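Local coordinates for pumilio domain-containing protein C56F2.08c (Schizosaccharomyces pombe, PDB 6NX5) that probably binds AU-rich sequences in the 3' untranslated regions of mRNAs, and is represented here by the RNA recognition motif domain of Puf1, at residues L49-H60 against G69-K77. Sequence-based numbering, arbitrary orientation.
Sequences LSSAIVARDALH and GPVQVMLAK
V73 and L75 leave the strand with CB toward the helix and carry the apolar centre. V73 splits its two methyls: CG1 sits 3.9 Å from R56 CG, while CG2 meets L59 CB, with F24 of helix 17-24 closing in on the same valine. Two residues on, L75 holds CG anti to its N, which swings the branch along the helix toward its start; CD1 lands 3.9 Å from A52 CB and CD2 3.7 Å from I53 CG1. This is the second helix of the RRM β-α-β-β-α-β sandwich lying on strand 72-75, outermost in the four-stranded sheet of this chain, nearly antiparallel at 153°, the axes 7.9 Å apart. Outward from the valine, R56 bends at chi2 and chi3, running its methylenes past V73 O and bringing NH1 near L75 CB. NH1 also reaches a water, which accepts from L75 N as well and so bridges helix to strand. NE and NH2 both grip D57 OD2 side-on, each at 2.9 Å, and hold the guanidinium's orientation. A leucine in place of R56 would probably leave D57 without this salt bridge and the bridging water without its helix-side donor. Just past the helix, H60 is turned back to the strand, its CG anti to the backbone N (chi1 175°); ND1 accepts from V73 N at 3.1 Å, nearly straight (169°) and close to the ring plane. Beside it, Q72 OE1 approaches H60 CE1 to 2.9 Å, amide and ring planes steeply turned against each other.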
loop_
_atom_site.group_PDB
_atom_site.type_symbol
_atom_site.label_atom_id
_atom_site.label_comp_id
_atom_site.label_asym_id
_atom_site.label_seq_id
_atom_site.Cartn_x
_atom_site.Cartn_y
_atom_site.Cartn_z
ATOM N N LEU A 49 -4.012 12.986 -8.745
ATOM C CA LEU A 49 -4.951 12.803 -7.644
ATOM C C LEU A 49 -6.378 12.659 -8.137
ATOM O O LEU A 49 -7.120 11.799 -7.649
ATOM C CB LEU A 49 -4.843 13.976 -6.671
ATOM C CG LEU A 49 -5.899 14.012 -5.575
ATOM C CD1 LEU A 49 -5.780 12.815 -4.661
ATOM C CD2 LEU A 49 -5.711 15.311 -4.800
ATOM N N SER A 50 -6.790 13.477 -9.115
ATOM C CA SER A 50 -8.188 13.384 -9.527
ATOM C C SER A 50 -8.496 12.028 -10.170
ATOM O O SER A 50 -9.600 11.503 -9.985
ATOM C CB SER A 50 -8.567 14.545 -10.456
ATOM O OG SER A 50 -7.746 14.602 -11.593
ATOM N N SER A 51 -7.544 11.427 -10.894
ATOM C CA SER A 51 -7.764 10.068 -11.403
ATOM C C SER A 51 -7.950 9.076 -10.259
ATOM O O SER A 51 -8.848 8.217 -10.302
ATOM C CB SER A 51 -6.604 9.608 -12.297
ATOM O OG SER A 51 -6.425 10.441 -13.431
ATOM N N ALA A 52 -7.110 9.173 -9.226
ATOM C CA ALA A 52 -7.226 8.251 -8.095
ATOM C C ALA A 52 -8.563 8.404 -7.373
ATOM O O ALA A 52 -9.155 7.404 -6.946
ATOM C CB ALA A 52 -6.065 8.455 -7.113
ATOM N N ILE A 53 -9.021 9.648 -7.163
ATOM C CA ILE A 53 -10.310 9.864 -6.498
ATOM C C ILE A 53 -11.440 9.253 -7.317
ATOM O O ILE A 53 -12.324 8.573 -6.783
ATOM C CB ILE A 53 -10.558 11.369 -6.274
ATOM C CG1 ILE A 53 -9.576 11.934 -5.249
ATOM C CG2 ILE A 53 -12.017 11.626 -5.818
ATOM C CD1 ILE A 53 -9.609 13.476 -5.216
ATOM N N VAL A 54 -11.438 9.498 -8.625
ATOM C CA VAL A 54 -12.510 8.976 -9.469
ATOM C C VAL A 54 -12.512 7.453 -9.458
ATOM O O VAL A 54 -13.576 6.826 -9.376
ATOM C CB VAL A 54 -12.378 9.536 -10.895
ATOM C CG1 VAL A 54 -13.257 8.737 -11.885
ATOM C CG2 VAL A 54 -12.784 11.008 -10.888
ATOM N N ALA A 55 -11.327 6.838 -9.542
ATOM C CA ALA A 55 -11.228 5.379 -9.489
ATOM C C ALA A 55 -11.739 4.836 -8.163
ATOM O O ALA A 55 -12.497 3.852 -8.125
ATOM C CB ALA A 55 -9.775 4.943 -9.721
ATOM N N ARG A 56 -11.328 5.455 -7.056
ATOM C CA ARG A 56 -11.777 5.019 -5.739
ATOM C C ARG A 56 -13.296 5.099 -5.629
ATOM O O ARG A 56 -13.947 4.165 -5.150
ATOM C CB ARG A 56 -11.091 5.877 -4.664
ATOM C CG ARG A 56 -11.220 5.348 -3.231
ATOM C CD ARG A 56 -12.525 5.750 -2.545
ATOM N NE ARG A 56 -12.913 7.122 -2.865
ATOM C CZ ARG A 56 -12.428 8.199 -2.260
ATOM N NH1 ARG A 56 -11.551 8.082 -1.281
ATOM N NH2 ARG A 56 -12.828 9.400 -2.633
ATOM N N ASP A 57 -13.877 6.221 -6.057
ATOM C CA ASP A 57 -15.330 6.374 -6.012
ATOM C C ASP A 57 -16.024 5.349 -6.892
ATOM O O ASP A 57 -17.113 4.859 -6.553
ATOM C CB ASP A 57 -15.724 7.771 -6.487
ATOM C CG ASP A 57 -15.423 8.840 -5.474
ATOM O OD1 ASP A 57 -15.606 10.023 -5.817
ATOM O OD2 ASP A 57 -14.997 8.503 -4.351
ATOM N N ALA A 58 -15.441 5.047 -8.052
ATOM C CA ALA A 58 -16.110 4.128 -8.969
ATOM C C ALA A 58 -16.036 2.678 -8.502
ATOM O O ALA A 58 -16.938 1.889 -8.805
ATOM C CB ALA A 58 -15.513 4.255 -10.362
ATOM N N LEU A 59 -14.984 2.308 -7.768
ATOM C CA LEU A 59 -14.726 0.906 -7.486
ATOM C C LEU A 59 -14.889 0.511 -6.031
ATOM O O LEU A 59 -15.121 -0.677 -5.772
ATOM C CB LEU A 59 -13.309 0.522 -7.943
ATOM C CG LEU A 59 -13.079 0.589 -9.455
ATOM C CD1 LEU A 59 -11.593 0.408 -9.794
ATOM C CD2 LEU A 59 -13.937 -0.440 -10.190
ATOM N N HIS A 60 -14.778 1.437 -5.083
ATOM C CA HIS A 60 -14.835 1.045 -3.680
ATOM C C HIS A 60 -16.210 0.485 -3.346
ATOM O O HIS A 60 -17.236 1.089 -3.674
ATOM C CB HIS A 60 -14.527 2.212 -2.750
ATOM C CG HIS A 60 -14.702 1.871 -1.301
ATOM N ND1 HIS A 60 -13.982 0.869 -0.681
ATOM C CD2 HIS A 60 -15.523 2.386 -0.353
ATOM C CE1 HIS A 60 -14.345 0.789 0.587
ATOM N NE2 HIS A 60 -15.277 1.700 0.813
ATOM N N GLY A 69 -17.735 -10.883 -3.879
ATOM C CA GLY A 69 -18.289 -9.773 -3.145
ATOM C C GLY A 69 -17.600 -8.470 -3.491
ATOM O O GLY A 69 -16.833 -8.384 -4.451
ATOM N N PRO A 70 -17.863 -7.431 -2.706
ATOM C CA PRO A 70 -17.385 -6.091 -3.082
ATOM C C PRO A 70 -15.887 -5.930 -2.882
ATOM O O PRO A 70 -15.335 -6.308 -1.846
ATOM C CB PRO A 70 -18.170 -5.156 -2.153
ATOM C CG PRO A 70 -19.255 -6.011 -1.531
ATOM C CD PRO A 70 -18.687 -7.396 -1.492
ATOM N N VAL A 71 -15.232 -5.348 -3.892
ATOM C CA VAL A 71 -13.829 -4.954 -3.765
ATOM C C VAL A 71 -13.743 -3.701 -2.904
ATOM O O VAL A 71 -14.649 -2.863 -2.886
ATOM C CB VAL A 71 -13.184 -4.728 -5.151
ATOM C CG1 VAL A 71 -13.860 -3.584 -5.890
ATOM C CG2 VAL A 71 -11.686 -4.438 -5.024
ATOM N N GLN A 72 -12.636 -3.564 -2.188
ATOM C CA GLN A 72 -12.371 -2.387 -1.375
ATOM C C GLN A 72 -11.232 -1.599 -1.995
ATOM O O GLN A 72 -10.232 -2.189 -2.421
ATOM C CB GLN A 72 -11.996 -2.785 0.052
ATOM C CG GLN A 72 -13.037 -3.669 0.731
ATOM C CD GLN A 72 -14.408 -3.035 0.714
ATOM O OE1 GLN A 72 -14.623 -2.000 1.343
ATOM N NE2 GLN A 72 -15.349 -3.657 0.013
ATOM N N VAL A 73 -11.395 -0.278 -2.064
ATOM C CA VAL A 73 -10.361 0.619 -2.587
ATOM C C VAL A 73 -10.225 1.794 -1.631
ATOM O O VAL A 73 -11.202 2.514 -1.389
ATOM C CB VAL A 73 -10.678 1.116 -4.009
ATOM C CG1 VAL A 73 -9.546 2.035 -4.516
ATOM C CG2 VAL A 73 -10.896 -0.076 -4.968
ATOM N N MET A 74 -9.006 2.006 -1.114
ATOM C CA MET A 74 -8.732 3.069 -0.158
ATOM C C MET A 74 -7.672 3.989 -0.738
ATOM O O MET A 74 -6.598 3.528 -1.146
ATOM C CB MET A 74 -8.283 2.497 1.181
ATOM C CG MET A 74 -9.354 1.670 1.864
ATOM S SD MET A 74 -8.709 0.258 2.797
ATOM C CE MET A 74 -7.544 1.062 3.897
ATOM N N LEU A 75 -7.984 5.272 -0.790
ATOM C CA LEU A 75 -7.033 6.271 -1.258
ATOM C C LEU A 75 -6.153 6.713 -0.097
ATOM O O LEU A 75 -6.656 7.243 0.903
ATOM C CB LEU A 75 -7.806 7.445 -1.862
ATOM C CG LEU A 75 -7.034 8.705 -2.199
ATOM C CD1 LEU A 75 -5.953 8.413 -3.228
ATOM C CD2 LEU A 75 -8.030 9.732 -2.726
ATOM N N ALA A 76 -4.837 6.542 -0.244
ATOM C CA ALA A 76 -3.940 7.021 0.795
ATOM C C ALA A 76 -3.882 8.544 0.759
ATOM O O ALA A 76 -4.235 9.183 -0.236
ATOM C CB ALA A 76 -2.525 6.450 0.615
ATOM N N LYS A 77 -3.436 9.127 1.869
ATOM C CA LYS A 77 -3.160 10.544 1.914
ATOM C C LYS A 77 -1.930 10.852 1.061
ATOM O O LYS A 77 -1.143 9.952 0.749
ATOM C CB LYS A 77 -2.914 10.980 3.361
ATOM C CG LYS A 77 -4.198 11.221 4.159
ATOM C CD LYS A 77 -3.858 11.653 5.570
ATOM C CE LYS A 77 -3.496 10.448 6.435
ATOM N NZ LYS A 77 -2.739 10.849 7.650
HETATM O O HOH W 1 -10.567 5.969 0.495
#